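Local coordinates for protein alkane monooxygenase (Geobacillus thermodenitrificans, PDB 3B9O) that is a flavin-binding protein of the luciferase-like monooxygenase family, built on a TIM-barrel fold that holds flavin mononucleotide, at residues T221-M229 with H240-G248; Y268-F278 with L416-D427. All coordinates share one frame; numbering follows the deposited sequence.

Interaction 1. Residues T221-M229 with H240-G248. With FMN (flavin mononucleotide), chain C.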
loop_
_atom_site.group_PDB
_atom_site.type_symbol
_atom_site.label_atom_id
_atom_site.label_comp_id
_atom_site.label_asym_id
_atom_site.label_seq_id
_atom_site.Cartn_x
_atom_site.Cartn_y
_atom_site.Cartn_z
ATOM N N THR A 221 -11.746 -12.157 3.761
ATOM C CA THR A 221 -11.299 -10.765 3.889
ATOM C C THR A 221 -9.903 -10.648 3.221
ATOM O O THR A 221 -9.011 -11.466 3.501
ATOM C CB THR A 221 -11.259 -10.321 5.373
ATOM O OG1 THR A 221 -12.575 -10.436 5.940
ATOM C CG2 THR A 221 -10.697 -8.915 5.539
ATOM N N PRO A 222 -9.705 -9.638 2.345
ATOM C CA PRO A 222 -8.337 -9.410 1.778
ATOM C C PRO A 222 -7.342 -9.137 2.926
ATOM O O PRO A 222 -7.754 -8.689 4.013
ATOM C CB PRO A 222 -8.504 -8.135 0.938
ATOM C CG PRO A 222 -9.960 -8.033 0.647
ATOM C CD PRO A 222 -10.667 -8.638 1.869
ATOM N N VAL A 223 -6.058 -9.409 2.707
ATOM C CA VAL A 223 -5.056 -8.997 3.667
ATOM C C VAL A 223 -5.212 -7.501 3.876
ATOM O O VAL A 223 -5.289 -6.719 2.894
ATOM C CB VAL A 223 -3.627 -9.356 3.213
ATOM C CG1 VAL A 223 -2.624 -8.685 4.159
ATOM C CG2 VAL A 223 -3.457 -10.875 3.277
ATOM N N ILE A 224 -5.301 -7.092 5.144
ATOM C CA ILE A 224 -5.564 -5.675 5.465
ATOM C C ILE A 224 -4.294 -4.874 5.731
ATOM O O ILE A 224 -3.579 -5.113 6.698
ATOM C CB ILE A 224 -6.526 -5.509 6.712
ATOM C CG1 ILE A 224 -7.838 -6.303 6.521
ATOM C CG2 ILE A 224 -6.752 -3.938 6.990
ATOM C CD1 ILE A 224 -8.691 -5.848 5.296
ATOM N N TYR A 225 -3.974 -3.959 4.834
ATOM C CA TYR A 225 -2.898 -2.999 5.051
ATOM C C TYR A 225 -3.474 -1.695 5.534
ATOM O O TYR A 225 -4.660 -1.412 5.300
ATOM C CB TYR A 225 -2.198 -2.682 3.711
ATOM C CG TYR A 225 -1.064 -3.608 3.377
ATOM C CD1 TYR A 225 0.284 -3.197 3.546
ATOM C CD2 TYR A 225 -1.324 -4.922 2.951
ATOM C CE1 TYR A 225 1.373 -4.094 3.238
ATOM C CE2 TYR A 225 -0.279 -5.808 2.644
ATOM C CZ TYR A 225 1.068 -5.390 2.771
ATOM O OH TYR A 225 2.085 -6.291 2.437
ATOM N N GLN A 226 -2.627 -0.908 6.189
ATOM C CA GLN A 226 -2.938 0.440 6.570
ATOM C C GLN A 226 -1.694 1.288 6.355
ATOM O O GLN A 226 -0.562 0.826 6.528
ATOM C CB GLN A 226 -3.462 0.534 8.023
ATOM C CG GLN A 226 -4.090 1.883 8.339
ATOM C CD GLN A 226 -3.078 2.904 8.853
ATOM O OE1 GLN A 226 -3.371 4.108 8.887
ATOM N NE2 GLN A 226 -1.867 2.433 9.251
ATOM N N ALA A 227 -1.932 2.528 5.943
ATOM C CA ALA A 227 -0.883 3.534 5.806
ATOM C C ALA A 227 -1.541 4.846 6.261
ATOM O O ALA A 227 -2.650 5.178 5.796
ATOM C CB ALA A 227 -0.419 3.615 4.342
ATOM N N GLY A 228 -0.901 5.553 7.199
ATOM C CA GLY A 228 -1.483 6.766 7.816
ATOM C C GLY A 228 -0.863 6.877 9.194
ATOM O O GLY A 228 -1.127 6.047 10.098
ATOM N N MET A 229 0.020 7.858 9.324
ATOM C CA MET A 229 0.941 7.959 10.483
ATOM C C MET A 229 0.447 8.833 11.652
ATOM O O MET A 229 1.086 8.893 12.723
ATOM C CB MET A 229 2.325 8.439 10.007
ATOM C CG MET A 229 3.146 7.378 9.292
ATOM S SD MET A 229 3.762 6.012 10.329
ATOM C CE MET A 229 2.406 5.393 11.277
ATOM N N HIS A 240 -6.993 -2.795 13.304
ATOM C CA HIS A 240 -7.417 -3.552 12.109
ATOM C C HIS A 240 -6.313 -4.171 11.271
ATOM O O HIS A 240 -6.520 -5.221 10.667
ATOM C CB HIS A 240 -8.137 -2.611 11.142
ATOM C CG HIS A 240 -9.407 -2.037 11.674
ATOM N ND1 HIS A 240 -10.600 -2.733 11.680
ATOM C CD2 HIS A 240 -9.684 -0.805 12.165
ATOM C CE1 HIS A 240 -11.557 -1.961 12.172
ATOM N NE2 HIS A 240 -11.021 -0.791 12.490
ATOM N N ALA A 241 -5.193 -3.468 11.132
ATOM C CA ALA A 241 -4.203 -3.825 10.108
ATOM C C ALA A 241 -3.424 -5.125 10.386
ATOM O O ALA A 241 -2.947 -5.374 11.516
ATOM C CB ALA A 241 -3.235 -2.667 9.875
ATOM N N GLU A 242 -3.307 -5.944 9.352
ATOM C CA GLU A 242 -2.377 -7.069 9.384
ATOM C C GLU A 242 -0.966 -6.646 8.929
ATOM O O GLU A 242 0.049 -7.264 9.342
ATOM C CB GLU A 242 -2.874 -8.199 8.482
ATOM C CG GLU A 242 -4.270 -8.672 8.758
ATOM C CD GLU A 242 -4.662 -9.739 7.767
ATOM O OE1 GLU A 242 -4.266 -10.913 7.973
ATOM O OE2 GLU A 242 -5.376 -9.390 6.795
ATOM N N CYS A 243 -0.894 -5.632 8.066
ATOM C CA CYS A 243 0.382 -5.065 7.664
ATOM C C CYS A 243 0.318 -3.548 7.686
ATOM O O CYS A 243 -0.659 -2.958 7.204
ATOM C CB CYS A 243 0.757 -5.523 6.238
ATOM S SG CYS A 243 0.806 -7.322 6.046
ATOM N N VAL A 244 1.370 -2.910 8.217
ATOM C CA VAL A 244 1.389 -1.457 8.351
ATOM C C VAL A 244 2.528 -0.895 7.528
ATOM O O VAL A 244 3.642 -1.379 7.620
ATOM C CB VAL A 244 1.492 -1.013 9.850
ATOM C CG1 VAL A 244 1.343 0.488 9.984
ATOM C CG2 VAL A 244 0.452 -1.738 10.699
ATOM N N PHE A 245 2.225 0.092 6.680
ATOM C CA PHE A 245 3.237 0.795 5.882
ATOM C C PHE A 245 3.570 2.093 6.665
ATOM O O PHE A 245 2.801 3.047 6.676
ATOM C CB PHE A 245 2.643 1.057 4.473
ATOM C CG PHE A 245 3.581 1.744 3.468
ATOM C CD1 PHE A 245 3.029 2.300 2.291
ATOM C CD2 PHE A 245 4.972 1.871 3.679
ATOM C CE1 PHE A 245 3.867 2.955 1.341
ATOM C CE2 PHE A 245 5.825 2.521 2.715
ATOM C CZ PHE A 245 5.254 3.067 1.560
ATOM N N LEU A 246 4.722 2.091 7.313
ATOM C CA LEU A 246 5.201 3.175 8.168
ATOM C C LEU A 246 6.045 4.183 7.413
ATOM O O LEU A 246 6.772 3.842 6.459
ATOM C CB LEU A 246 6.097 2.581 9.221
ATOM C CG LEU A 246 5.718 2.127 10.628
ATOM C CD1 LEU A 246 4.273 2.151 10.916
ATOM C CD2 LEU A 246 6.401 0.798 10.933
ATOM N N GLY A 247 5.936 5.438 7.836
ATOM C CA GLY A 247 6.884 6.470 7.437
ATOM C C GLY A 247 8.085 6.427 8.359
ATOM O O GLY A 247 7.980 5.976 9.499
ATOM N N GLY A 248 9.242 6.887 7.868
ATOM C CA GLY A 248 10.459 6.912 8.681
ATOM C C GLY A 248 11.626 6.329 7.933
ATOM O O GLY A 248 11.458 5.384 7.148
HETATM N N1 FMN C . -2.873 8.307 1.088
HETATM C C2 FMN C . -3.532 8.081 -0.071
HETATM O O2 FMN C . -4.612 8.709 -0.275
HETATM N N3 FMN C . -3.000 7.183 -0.964
HETATM C C4 FMN C . -1.832 6.514 -0.701
HETATM O O4 FMN C . -1.372 5.695 -1.524
HETATM C C4A FMN C . -1.150 6.740 0.505
HETATM N N5 FMN C . 0.014 6.104 0.834
HETATM C C5A FMN C . 0.639 6.383 2.022
HETATM C C6 FMN C . 1.846 5.756 2.390
HETATM C C7 FMN C . 2.465 6.048 3.621
HETATM C C7M FMN C . 3.764 5.386 4.031
HETATM C C8 FMN C . 1.880 6.958 4.490
HETATM C C8M FMN C . 2.537 7.282 5.812
HETATM C C9 FMN C . 0.683 7.592 4.137
HETATM C C9A FMN C . 0.058 7.316 2.908
HETATM N N10 FMN C . -1.103 7.934 2.569
HETATM C C10 FMN C . -1.705 7.669 1.392
HETATM C "C1'" FMN C . -1.750 8.914 3.468
HETATM C "C2'" FMN C . -2.859 8.221 4.278
HETATM O "O2'" FMN C . -2.992 6.851 3.895
HETATM C "C3'" FMN C . -4.251 8.869 4.190
HETATM O "O3'" FMN C . -4.647 9.181 2.836
HETATM C "C4'" FMN C . -4.439 10.037 5.183
HETATM O "O4'" FMN C . -4.917 11.220 4.534
HETATM C "C5'" FMN C . -3.188 10.408 5.985
HETATM O "O5'" FMN C . -3.268 9.621 7.167
HETATM P P FMN C . -2.680 10.096 8.585
HETATM O O1P FMN C . -3.027 11.574 8.669
HETATM O O2P FMN C . -3.400 9.201 9.549
HETATM O O3P FMN C . -1.176 9.912 8.504
HETATM O O HOH W 1 1.279 4.517 8.460
#
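Tyr225 and Cys243 face each other at the heart of a parallel pairing between strands 223-227 and 243-246, whose axes approach to 4.8 Å at an angle of 22°. Backbone hydrogen bonds set the register: Gln226 N gives to Cys243 O, and Phe245 N to Gln226 O (2.9 Å). One step earlier, Ile224 O takes two donors, Glu242 N and Cys243 N. Glu242 OE2 in turn accepts from Ile224 N at 2.8 Å, on the anti side and tilted out of the carboxylate plane; an acid suits this place because the same oxygen also forms a salt bridge with Arg413.

On the face shared by Tyr225 and Cys243, sulfur meets ring. Cys243 CB sits over the centre of the Tyr225 ring, 3.4 Å from its centroid, a CH-pi contact. With SG beside its own backbone N (chi1 -56°), the sulfur also lies over that face, 4.2 Å from the centroid. The Tyr225 hydroxyl hydrogen-bonds with Tyr412 OH and Asn8 ND2, so the residue offers a ring face to the cysteine and a polar end to its neighbours. Beyond the strand, doubly bent Met229 crosses Leu246 at about a right angle and brings SD to Gly247 N, a weak hydrogen bond of 3.4 Å.

A water accepts from Gly228 N and donates to Phe245 O, bridging the segments. Ala227 O accepts from FMN O2' at 2.6 Å, while the Phe245 ring receives the methyl C7M over its centre. Strand, helix 231-240 and strand form a right-handed beta-alpha-beta unit of a TIM barrel, with flavin mononucleotide at the C-terminal ends of the strands, as is usual in this fold.

Interaction 2. Residues Y268-F278 with L416-D427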
loop_
_atom_site.group_PDB
_atom_site.type_symbol
_atom_site.label_atom_id
_atom_site.label_comp_id
_atom_site.label_asym_id
_atom_site.label_seq_id
_atom_site.Cartn_x
_atom_site.Cartn_y
_atom_site.Cartn_z
ATOM N N TYR A 268 -7.154 -4.086 22.081
ATOM C CA TYR A 268 -8.095 -4.752 21.182
ATOM C C TYR A 268 -7.977 -6.267 21.254
ATOM O O TYR A 268 -8.674 -6.985 20.539
ATOM C CB TYR A 268 -7.934 -4.234 19.729
ATOM C CG TYR A 268 -8.075 -2.739 19.618
ATOM C CD1 TYR A 268 -6.978 -1.943 19.391
ATOM C CD2 TYR A 268 -9.319 -2.118 19.768
ATOM C CE1 TYR A 268 -7.107 -0.575 19.288
ATOM C CE2 TYR A 268 -9.457 -0.736 19.660
ATOM C CZ TYR A 268 -8.360 0.018 19.442
ATOM O OH TYR A 268 -8.493 1.399 19.342
ATOM N N GLY A 269 -7.112 -6.749 22.130
ATOM C CA GLY A 269 -6.967 -8.185 22.345
ATOM C C GLY A 269 -6.130 -8.878 21.274
ATOM O O GLY A 269 -6.173 -10.115 21.143
ATOM N N ARG A 270 -5.356 -8.089 20.536
ATOM C CA ARG A 270 -4.575 -8.597 19.406
ATOM C C ARG A 270 -3.182 -8.980 19.834
ATOM O O ARG A 270 -2.532 -8.226 20.585
ATOM C CB ARG A 270 -4.444 -7.510 18.333
ATOM C CG ARG A 270 -5.679 -7.239 17.527
ATOM C CD ARG A 270 -5.394 -7.585 16.059
ATOM N NE ARG A 270 -5.007 -6.366 15.436
ATOM C CZ ARG A 270 -4.437 -6.200 14.243
ATOM N NH1 ARG A 270 -4.120 -7.196 13.413
ATOM N NH2 ARG A 270 -4.221 -4.955 13.887
ATOM N N ASN A 271 -2.711 -10.122 19.324
ATOM C CA ASN A 271 -1.313 -10.485 19.450
ATOM C C ASN A 271 -0.498 -9.589 18.502
ATOM O O ASN A 271 -0.687 -9.609 17.294
ATOM C CB ASN A 271 -1.149 -11.957 19.132
ATOM C CG ASN A 271 0.291 -12.441 19.222
ATOM O OD1 ASN A 271 1.265 -11.663 19.334
ATOM N ND2 ASN A 271 0.431 -13.758 19.176
ATOM N N PRO A 272 0.413 -8.778 19.054
ATOM C CA PRO A 272 1.155 -7.800 18.224
ATOM C C PRO A 272 2.031 -8.449 17.117
ATOM O O PRO A 272 2.344 -7.801 16.108
ATOM C CB PRO A 272 1.970 -7.012 19.260
ATOM C CG PRO A 272 2.143 -7.997 20.419
ATOM C CD PRO A 272 0.797 -8.714 20.475
ATOM N N ASP A 273 2.401 -9.709 17.306
ATOM C CA ASP A 273 3.105 -10.495 16.298
ATOM C C ASP A 273 2.193 -10.858 15.106
ATOM O O ASP A 273 2.640 -11.475 14.124
ATOM C CB ASP A 273 3.695 -11.765 16.917
ATOM C CG ASP A 273 4.812 -11.471 17.913
ATOM O OD1 ASP A 273 5.427 -10.356 17.880
ATOM O OD2 ASP A 273 5.078 -12.363 18.741
ATOM N N HIS A 274 0.918 -10.457 15.188
ATOM C CA HIS A 274 -0.019 -10.682 14.095
ATOM C C HIS A 274 -0.103 -9.416 13.216
ATOM O O HIS A 274 -0.983 -9.315 12.381
ATOM C CB HIS A 274 -1.397 -11.031 14.644
ATOM C CG HIS A 274 -1.506 -12.420 15.179
ATOM N ND1 HIS A 274 -0.431 -13.283 15.262
ATOM C CD2 HIS A 274 -2.573 -13.094 15.668
ATOM C CE1 HIS A 274 -0.835 -14.432 15.780
ATOM N NE2 HIS A 274 -2.132 -14.344 16.029
ATOM N N ILE A 275 0.801 -8.453 13.459
ATOM C CA ILE A 275 0.897 -7.252 12.647
ATOM C C ILE A 275 2.314 -7.238 12.061
ATOM O O ILE A 275 3.288 -7.257 12.815
ATOM C CB ILE A 275 0.666 -5.949 13.495
ATOM C CG1 ILE A 275 -0.596 -6.036 14.369
ATOM C CG2 ILE A 275 0.617 -4.727 12.573
ATOM C CD1 ILE A 275 -0.687 -4.939 15.471
ATOM N N LYS A 276 2.447 -7.166 10.748
ATOM C CA LYS A 276 3.756 -6.996 10.092
ATOM C C LYS A 276 4.027 -5.525 9.806
ATOM O O LYS A 276 3.117 -4.772 9.454
ATOM C CB LYS A 276 3.772 -7.787 8.780
ATOM C CG LYS A 276 3.435 -9.248 8.950
ATOM C CD LYS A 276 4.645 -10.039 9.444
ATOM C CE LYS A 276 4.302 -11.532 9.543
ATOM N NZ LYS A 276 5.482 -12.420 9.434
ATOM N N MET A 277 5.275 -5.113 9.983
ATOM C CA MET A 277 5.660 -3.699 9.856
ATOM C C MET A 277 6.519 -3.559 8.617
ATOM O O MET A 277 7.494 -4.304 8.475
ATOM C CB MET A 277 6.452 -3.274 11.094
ATOM C CG MET A 277 5.636 -3.415 12.404
ATOM S SD MET A 277 4.243 -2.276 12.533
ATOM C CE MET A 277 3.529 -2.871 14.063
ATOM N N PHE A 278 6.132 -2.637 7.728
ATOM C CA PHE A 278 6.789 -2.377 6.440
ATOM C C PHE A 278 7.343 -0.938 6.411
ATOM O O PHE A 278 6.658 -0.019 6.812
ATOM C CB PHE A 278 5.792 -2.580 5.281
ATOM C CG PHE A 278 5.493 -4.038 4.992
ATOM C CD1 PHE A 278 4.589 -4.752 5.785
ATOM C CD2 PHE A 278 6.130 -4.696 3.934
ATOM C CE1 PHE A 278 4.294 -6.132 5.517
ATOM C CE2 PHE A 278 5.879 -6.073 3.671
ATOM C CZ PHE A 278 4.956 -6.782 4.474
ATOM N N LEU A 416 2.352 -14.625 4.334
ATOM C CA LEU A 416 2.712 -13.669 5.385
ATOM C C LEU A 416 2.759 -14.320 6.787
ATOM O O LEU A 416 3.673 -14.049 7.553
ATOM C CB LEU A 416 1.736 -12.470 5.417
ATOM C CG LEU A 416 1.797 -11.400 4.315
ATOM C CD1 LEU A 416 0.549 -10.521 4.339
ATOM C CD2 LEU A 416 3.073 -10.553 4.512
ATOM N N PHE A 417 1.764 -15.149 7.111
ATOM C CA PHE A 417 1.524 -15.594 8.500
ATOM C C PHE A 417 1.639 -17.119 8.677
ATOM O O PHE A 417 1.487 -17.625 9.784
ATOM C CB PHE A 417 0.170 -15.093 9.006
ATOM C CG PHE A 417 0.086 -13.575 9.137
ATOM C CD1 PHE A 417 -0.500 -12.815 8.133
ATOM C CD2 PHE A 417 0.638 -12.928 10.228
ATOM C CE1 PHE A 417 -0.570 -11.412 8.222
ATOM C CE2 PHE A 417 0.570 -11.505 10.355
ATOM C CZ PHE A 417 -0.052 -10.759 9.369
ATOM N N GLY A 418 1.897 -17.847 7.590
ATOM C CA GLY A 418 2.112 -19.290 7.667
ATOM C C GLY A 418 1.040 -20.155 7.038
ATOM O O GLY A 418 -0.143 -19.816 7.048
ATOM N N LYS A 419 1.469 -21.296 6.505
ATOM C CA LYS A 419 0.581 -22.282 5.872
ATOM C C LYS A 419 -0.569 -22.600 6.827
ATOM O O LYS A 419 -0.323 -22.770 8.019
ATOM C CB LYS A 419 1.371 -23.564 5.541
ATOM C CG LYS A 419 0.702 -24.489 4.529
ATOM C CD LYS A 419 1.728 -24.976 3.466
ATOM C CE LYS A 419 1.078 -25.866 2.388
ATOM N NZ LYS A 419 -0.405 -25.556 2.186
ATOM N N GLY A 420 -1.798 -22.653 6.305
ATOM C CA GLY A 420 -3.025 -22.842 7.120
ATOM C C GLY A 420 -3.656 -21.563 7.653
ATOM O O GLY A 420 -4.822 -21.567 8.029
ATOM N N ASN A 421 -2.902 -20.463 7.700
ATOM C CA ASN A 421 -3.475 -19.175 8.070
ATOM C C ASN A 421 -4.006 -18.407 6.867
ATOM O O ASN A 421 -3.544 -17.312 6.579
ATOM C CB ASN A 421 -2.471 -18.317 8.850
ATOM C CG ASN A 421 -2.133 -18.902 10.184
ATOM O OD1 ASN A 421 -3.022 -19.132 10.989
ATOM N ND2 ASN A 421 -0.854 -19.193 10.416
ATOM N N TYR A 422 -4.973 -18.996 6.168
ATOM C CA TYR A 422 -5.548 -18.350 5.006
ATOM C C TYR A 422 -6.648 -17.376 5.387
ATOM O O TYR A 422 -6.885 -16.414 4.676
ATOM C CB TYR A 422 -6.051 -19.363 3.972
ATOM C CG TYR A 422 -6.800 -20.533 4.553
ATOM C CD1 TYR A 422 -8.171 -20.454 4.786
ATOM C CD2 TYR A 422 -6.138 -21.726 4.853
ATOM C CE1 TYR A 422 -8.873 -21.531 5.327
ATOM C CE2 TYR A 422 -6.823 -22.818 5.368
ATOM C CZ TYR A 422 -8.190 -22.708 5.610
ATOM O OH TYR A 422 -8.890 -23.776 6.129
ATOM N N ARG A 423 -7.328 -17.639 6.498
ATOM C CA ARG A 423 -8.278 -16.663 7.027
ATOM C C ARG A 423 -7.726 -15.925 8.255
ATOM O O ARG A 423 -6.720 -16.356 8.842
ATOM C CB ARG A 423 -9.657 -17.293 7.252
ATOM C CG ARG A 423 -10.431 -17.376 5.900
ATOM C CD ARG A 423 -11.223 -18.672 5.668
ATOM N NE ARG A 423 -11.648 -18.796 4.258
ATOM C CZ ARG A 423 -12.729 -19.464 3.840
ATOM N NH1 ARG A 423 -13.550 -20.060 4.711
ATOM N NH2 ARG A 423 -13.009 -19.513 2.547
ATOM N N LEU A 424 -8.322 -14.760 8.550
ATOM C CA LEU A 424 -7.948 -13.909 9.677
ATOM C C LEU A 424 -7.874 -14.702 10.998
ATOM O O LEU A 424 -8.742 -15.561 11.253
ATOM C CB LEU A 424 -9.009 -12.830 9.820
ATOM C CG LEU A 424 -8.795 -11.344 9.492
ATOM C CD1 LEU A 424 -7.453 -10.945 8.905
ATOM C CD2 LEU A 424 -9.955 -10.702 8.736
ATOM N N PRO A 425 -6.853 -14.414 11.841
ATOM C CA PRO A 425 -6.710 -15.255 13.051
ATOM C C PRO A 425 -7.801 -14.956 14.050
ATOM O O PRO A 425 -8.515 -13.949 13.902
ATOM C CB PRO A 425 -5.338 -14.866 13.586
ATOM C CG PRO A 425 -5.138 -13.447 13.128
ATOM C CD PRO A 425 -5.793 -13.402 11.742
ATOM N N ASP A 426 -7.955 -15.833 15.043
ATOM C CA ASP A 426 -9.019 -15.702 16.063
ATOM C C ASP A 426 -8.957 -14.380 16.818
ATOM O O ASP A 426 -9.966 -13.911 17.330
ATOM C CB ASP A 426 -8.899 -16.835 17.082
ATOM C CG ASP A 426 -9.329 -18.185 16.511
ATOM O OD1 ASP A 426 -10.136 -18.215 15.543
ATOM O OD2 ASP A 426 -8.854 -19.213 17.045
ATOM N N ASP A 427 -7.768 -13.799 16.932
ATOM C CA ASP A 427 -7.628 -12.560 17.725
ATOM C C ASP A 427 -7.864 -11.253 16.962
ATOM O O ASP A 427 -7.937 -10.170 17.571
ATOM C CB ASP A 427 -6.313 -12.522 18.500
ATOM C CG ASP A 427 -5.125 -12.315 17.625
ATOM O OD1 ASP A 427 -4.129 -11.760 18.098
ATOM O OD2 ASP A 427 -5.138 -12.719 16.463
#
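Two largely irregular backbones meet here: Asp427 comes nearest to Arg270, with 5.3 Å between their CA atoms, while the end of helix 412-417 stays farther from the start of strand 276-285, 8.2 Å from Lys276 CA to Leu416 CA. Near Asp427, Asn271 N gives a nearly straight hydrogen bond to Asp427 OD1; the modelled 2.5 Å is very short, and the exact length is doubtful. Asp427 CG lies between its backbone N and carbonyl carbon (chi1 72°), which turns the carboxylate toward the 268-278 backbone. A short acidic side chain suits this place, since it can reach a main-chain N-H directly. Asn271 uses its own OD1 to accept from Asp273 N at 3.0 Å, an Asx turn that leads into the 3-10 segment 272-274. Its CB lies over the centre of the His274 ring, while the apolar ring of Pro425 packs against the imidazole, its CG approaching obliquely.

At the helix end, Lys276 and Phe417 slide past each other in opposite directions. The lysine chain bends at chi2 (-80°), and its CG packs 3.8 Å from Phe417 CZ. Its tip donates from NZ to Leu416 O at 3.1 Å, nearly along the C=O axis, so a long chain with an apolar stem and a charged end serves both neighbours. Phe417 CE2 also reaches His274 O, 3.4 Å away. Deeper in, Leu416 CD2 touches the edge of the Phe278 ring. After Phe417 the chain leaves the helix at Gly418, whose positive phi is a shape glycine adopts easily, and makes a type II beta turn to Asn421, whose ND2 donates to Phe417 O. The arrangement is a C-terminal extension packed against the loop before, and the first residues of, strand 276-285 of the TIM barrel.

Overall arrangement
Interaction 1 closes before interaction 2 opens along the chain, and their centres lie about 12 Å apart. They share one parallel barrel sheet, in which strands 243-246 and 276-285 are neighbours, joined through helix 251-265. The two contacts touch: Arg270 NH2 probably hydrogen-bonds to Ala241 O, Lys276 N to Glu242 O, and Leu424 packs on the Glu242 side chain. Interaction 1 is wholly buried near the centre of the chain and reaches the flavin mononucleotide, whereas interaction 2, about 18 Å from that centre, is partly exposed. Segment 416-427 lies against the end of the barrel where these strands begin, away from the phosphate of flavin mononucleotide.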